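Local atomic coordinates of ESX secretion system protein YukD (Bacillus subtilis, PDB entry 2BPS), a protein that is required for secretion of YukE and is probably a component or regulator of the ESX/ESAT-6-like secretion system, with a ubiquitin-like fold. Residues I5-D10 / L21-Y26. Sequence-based numbering, arbitrary orientation.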
ATOM      1  N   ILE A   5      -1.973   4.567 -11.038  1.00 53.57           N
ATOM      2  CA  ILE A   5      -2.597   3.263 -10.841  1.00 50.30           C
ATOM      3  C   ILE A   5      -3.672   3.333  -9.757  1.00 47.55           C
ATOM      4  O   ILE A   5      -3.541   4.064  -8.787  1.00 45.24           O
ATOM      5  CB  ILE A   5      -1.566   2.183 -10.428  1.00 49.90           C
ATOM      6  CG1 ILE A   5      -0.990   2.502  -9.053  1.00 49.72           C
ATOM      7  CG2 ILE A   5      -0.438   2.131 -11.426  1.00 49.39           C
ATOM      8  CD1 ILE A   5      -0.031   1.468  -8.546  1.00 48.87           C
ATOM      9  N   ASP A   6      -4.742   2.578  -9.943  1.00 46.72           N
ATOM     10  CA  ASP A   6      -5.830   2.531  -8.976  1.00 45.83           C
ATOM     11  C   ASP A   6      -5.676   1.258  -8.192  1.00 45.78           C
ATOM     12  O   ASP A   6      -5.758   0.173  -8.753  1.00 46.62           O
ATOM     13  CB  ASP A   6      -7.178   2.488  -9.673  1.00 47.18           C
ATOM     14  CG  ASP A   6      -7.605   3.829 -10.186  1.00 50.01           C
ATOM     15  OD1 ASP A   6      -8.723   3.905 -10.730  1.00 53.95           O
ATOM     16  OD2 ASP A   6      -6.838   4.804 -10.048  1.00 50.75           O
ATOM     17  N   ILE A   7      -5.465   1.378  -6.892  1.00 44.84           N
ATOM     18  CA  ILE A   7      -5.300   0.194  -6.068  1.00 43.65           C
ATOM     19  C   ILE A   7      -6.201   0.256  -4.844  1.00 43.16           C
ATOM     20  O   ILE A   7      -6.960   1.216  -4.672  1.00 43.36           O
ATOM     21  CB  ILE A   7      -3.829   0.040  -5.632  1.00 42.26           C
ATOM     22  CG1 ILE A   7      -3.395   1.266  -4.821  1.00 40.86           C
ATOM     23  CG2 ILE A   7      -2.959  -0.142  -6.865  1.00 39.39           C
ATOM     24  CD1 ILE A   7      -1.957   1.231  -4.361  1.00 41.43           C
ATOM     25  N   THR A   8      -6.130  -0.781  -4.013  1.00 40.76           N
ATOM     26  CA  THR A   8      -6.916  -0.845  -2.791  1.00 38.94           C
ATOM     27  C   THR A   8      -5.997  -1.100  -1.614  1.00 39.99           C
ATOM     28  O   THR A   8      -5.135  -1.979  -1.678  1.00 42.11           O
ATOM     29  CB  THR A   8      -7.918  -1.978  -2.835  1.00 34.77           C
ATOM     30  OG1 THR A   8      -8.790  -1.773  -3.932  1.00 36.59           O
ATOM     31  CG2 THR A   8      -8.733  -2.018  -1.577  1.00 33.85           C
ATOM     32  N   ILE A   9      -6.174  -0.335  -0.542  1.00 38.64           N
ATOM     33  CA  ILE A   9      -5.359  -0.526   0.640  1.00 37.74           C
ATOM     34  C   ILE A   9      -6.202  -1.181   1.728  1.00 39.27           C
ATOM     35  O   ILE A   9      -7.305  -0.724   2.039  1.00 39.97           O
ATOM     36  CB  ILE A   9      -4.802   0.798   1.133  1.00 36.68           C
ATOM     37  CG1 ILE A   9      -4.178   1.560  -0.047  1.00 36.70           C
ATOM     38  CG2 ILE A   9      -3.780   0.546   2.222  1.00 36.99           C
ATOM     39  CD1 ILE A   9      -3.186   0.759  -0.895  1.00 31.79           C
ATOM     40  N   ASP A  10      -5.677  -2.263   2.296  1.00 39.99           N
ATOM     41  CA  ASP A  10      -6.371  -3.019   3.328  1.00 40.66           C
ATOM     42  C   ASP A  10      -5.646  -2.977   4.679  1.00 41.20           C
ATOM     43  O   ASP A  10      -4.561  -3.522   4.831  1.00 40.51           O
ATOM     44  CB  ASP A  10      -6.534  -4.464   2.849  1.00 42.16           C
ATOM     45  CG  ASP A  10      -7.422  -5.296   3.755  1.00 46.25           C
ATOM     46  OD1 ASP A  10      -7.911  -6.346   3.281  1.00 47.42           O
ATOM     47  OD2 ASP A  10      -7.628  -4.919   4.936  1.00 49.94           O
ATOM     48  N   LEU A  21      -7.187   3.932  -3.551  1.00 44.83           N
ATOM     49  CA  LEU A  21      -6.221   5.007  -3.747  1.00 44.87           C
ATOM     50  C   LEU A  21      -5.689   5.068  -5.176  1.00 45.09           C
ATOM     51  O   LEU A  21      -5.478   4.038  -5.807  1.00 46.57           O
ATOM     52  CB  LEU A  21      -5.055   4.786  -2.768  1.00 43.80           C
ATOM     53  CG  LEU A  21      -3.921   5.766  -2.451  1.00 41.91           C
ATOM     54  CD1 LEU A  21      -2.590   5.156  -2.872  1.00 39.97           C
ATOM     55  CD2 LEU A  21      -4.180   7.098  -3.105  1.00 41.67           C
ATOM     56  N   ARG A  22      -5.501   6.280  -5.688  1.00 45.05           N
ATOM     57  CA  ARG A  22      -4.930   6.475  -7.015  1.00 45.61           C
ATOM     58  C   ARG A  22      -3.685   7.338  -6.864  1.00 46.09           C
ATOM     59  O   ARG A  22      -3.766   8.490  -6.426  1.00 47.18           O
ATOM     60  CB  ARG A  22      -5.891   7.185  -7.966  1.00 45.45           C
ATOM     61  CG  ARG A  22      -5.185   7.619  -9.257  1.00 46.55           C
ATOM     62  CD  ARG A  22      -6.110   8.317 -10.225  1.00 47.84           C
ATOM     63  NE  ARG A  22      -7.120   7.405 -10.745  1.00 51.31           N
ATOM     64  CZ  ARG A  22      -8.101   7.769 -11.561  1.00 52.37           C
ATOM     65  NH1 ARG A  22      -8.973   6.872 -11.989  1.00 52.72           N
ATOM     66  NH2 ARG A  22      -8.211   9.031 -11.949  1.00 54.95           N
ATOM     67  N   LEU A  23      -2.535   6.785  -7.227  1.00 45.54           N
ATOM     68  CA  LEU A  23      -1.289   7.524  -7.123  1.00 46.45           C
ATOM     69  C   LEU A  23      -0.321   7.088  -8.213  1.00 48.09           C
ATOM     70  O   LEU A  23      -0.545   6.091  -8.899  1.00 46.33           O
ATOM     71  CB  LEU A  23      -0.648   7.300  -5.748  1.00 44.17           C
ATOM     72  CG  LEU A  23       0.207   6.048  -5.551  1.00 40.99           C
ATOM     73  CD1 LEU A  23       0.833   6.086  -4.164  1.00 40.47           C
ATOM     74  CD2 LEU A  23      -0.639   4.802  -5.734  1.00 40.93           C
ATOM     75  N   SER A  24       0.755   7.852  -8.368  1.00 50.70           N
ATOM     76  CA  SER A  24       1.765   7.542  -9.363  1.00 52.30           C
ATOM     77  C   SER A  24       2.613   6.364  -8.898  1.00 53.36           C
ATOM     78  O   SER A  24       3.084   6.338  -7.759  1.00 52.53           O
ATOM     79  CB  SER A  24       2.652   8.754  -9.601  1.00 52.83           C
ATOM     80  OG  SER A  24       3.642   8.442 -10.561  1.00 54.12           O
ATOM     81  N   ASP A  25       2.819   5.399  -9.791  1.00 54.64           N
ATOM     82  CA  ASP A  25       3.581   4.218  -9.444  1.00 56.01           C
ATOM     83  C   ASP A  25       5.074   4.430  -9.262  1.00 58.24           C
ATOM     84  O   ASP A  25       5.796   3.468  -8.998  1.00 59.05           O
ATOM     85  CB  ASP A  25       3.341   3.098 -10.460  1.00 55.32           C
ATOM     86  CG  ASP A  25       3.837   3.440 -11.847  1.00 55.56           C
ATOM     87  OD1 ASP A  25       4.711   4.325 -11.980  1.00 56.34           O
ATOM     88  OD2 ASP A  25       3.358   2.801 -12.807  1.00 53.44           O
ATOM     89  N   TYR A  26       5.553   5.664  -9.402  1.00 60.28           N
ATOM     90  CA  TYR A  26       6.982   5.894  -9.195  1.00 63.04           C
ATOM     91  C   TYR A  26       7.208   6.093  -7.698  1.00 61.25           C
ATOM     92  O   TYR A  26       8.323   6.359  -7.248  1.00 61.10           O
ATOM     93  CB  TYR A  26       7.493   7.118  -9.964  1.00 67.71           C
ATOM     94  CG  TYR A  26       7.252   8.442  -9.268  1.00 74.65           C
ATOM     95  CD1 TYR A  26       5.993   9.044  -9.295  1.00 77.21           C
ATOM     96  CD2 TYR A  26       8.285   9.106  -8.594  1.00 77.02           C
ATOM     97  CE1 TYR A  26       5.755  10.281  -8.676  1.00 79.66           C
ATOM     98  CE2 TYR A  26       8.055  10.349  -7.965  1.00 80.28           C
ATOM     99  CZ  TYR A  26       6.783  10.928  -8.015  1.00 80.35           C
ATOM    100  OH  TYR A  26       6.520  12.148  -7.423  1.00 81.21           O
TER
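I5 and L23 form one hydrogen-bonded pair of an antiparallel ladder and I7 and L21 the next, with D6 and R22 as the non-hydrogen-bonded pair between them. The N-to-C directions of the two short strand segments make 132°, their axes approaching to 4.8 Å. Both hydrogen-bonded pairs are doubly linked: I5 N reaches L23 O at 3.0 Å and L23 N returns to I5 O, while I7 N meets L21 O at 2.9 Å and L21 N answers to I7 O. This is the N-terminal β-hairpin of a ubiquitin-like β-grasp fold, whose strand 4-10 lies between strand 18-24 and the parallel strand 77-80, with helix 31-39 packed against one face. I5, I7, L21 and L23 share the face on which I7 and I9 meet V32 of the helix. The CD2 branch of L23 touches both I7 CD1, at 4.0 Å, and I5 CG1. On the reverse face D6 and R22 lie alongside one another; a bend at chi3 (-67°) turns the NE edge of the guanidinium to the carboxylate, the two planes only 11° apart. R22 NE binds D6 OD2 at 2.7 Å and R22 NH1 binds D6 OD1 at 3.2 Å, both on syn lone pairs and nearly straight. An asparagine at D6 would probably leave the R22 charge without its cross-strand mate and weaken this two-pronged grip. Beyond the ladder, CG2 of I5 rests on D25 CB at 4.0 Å.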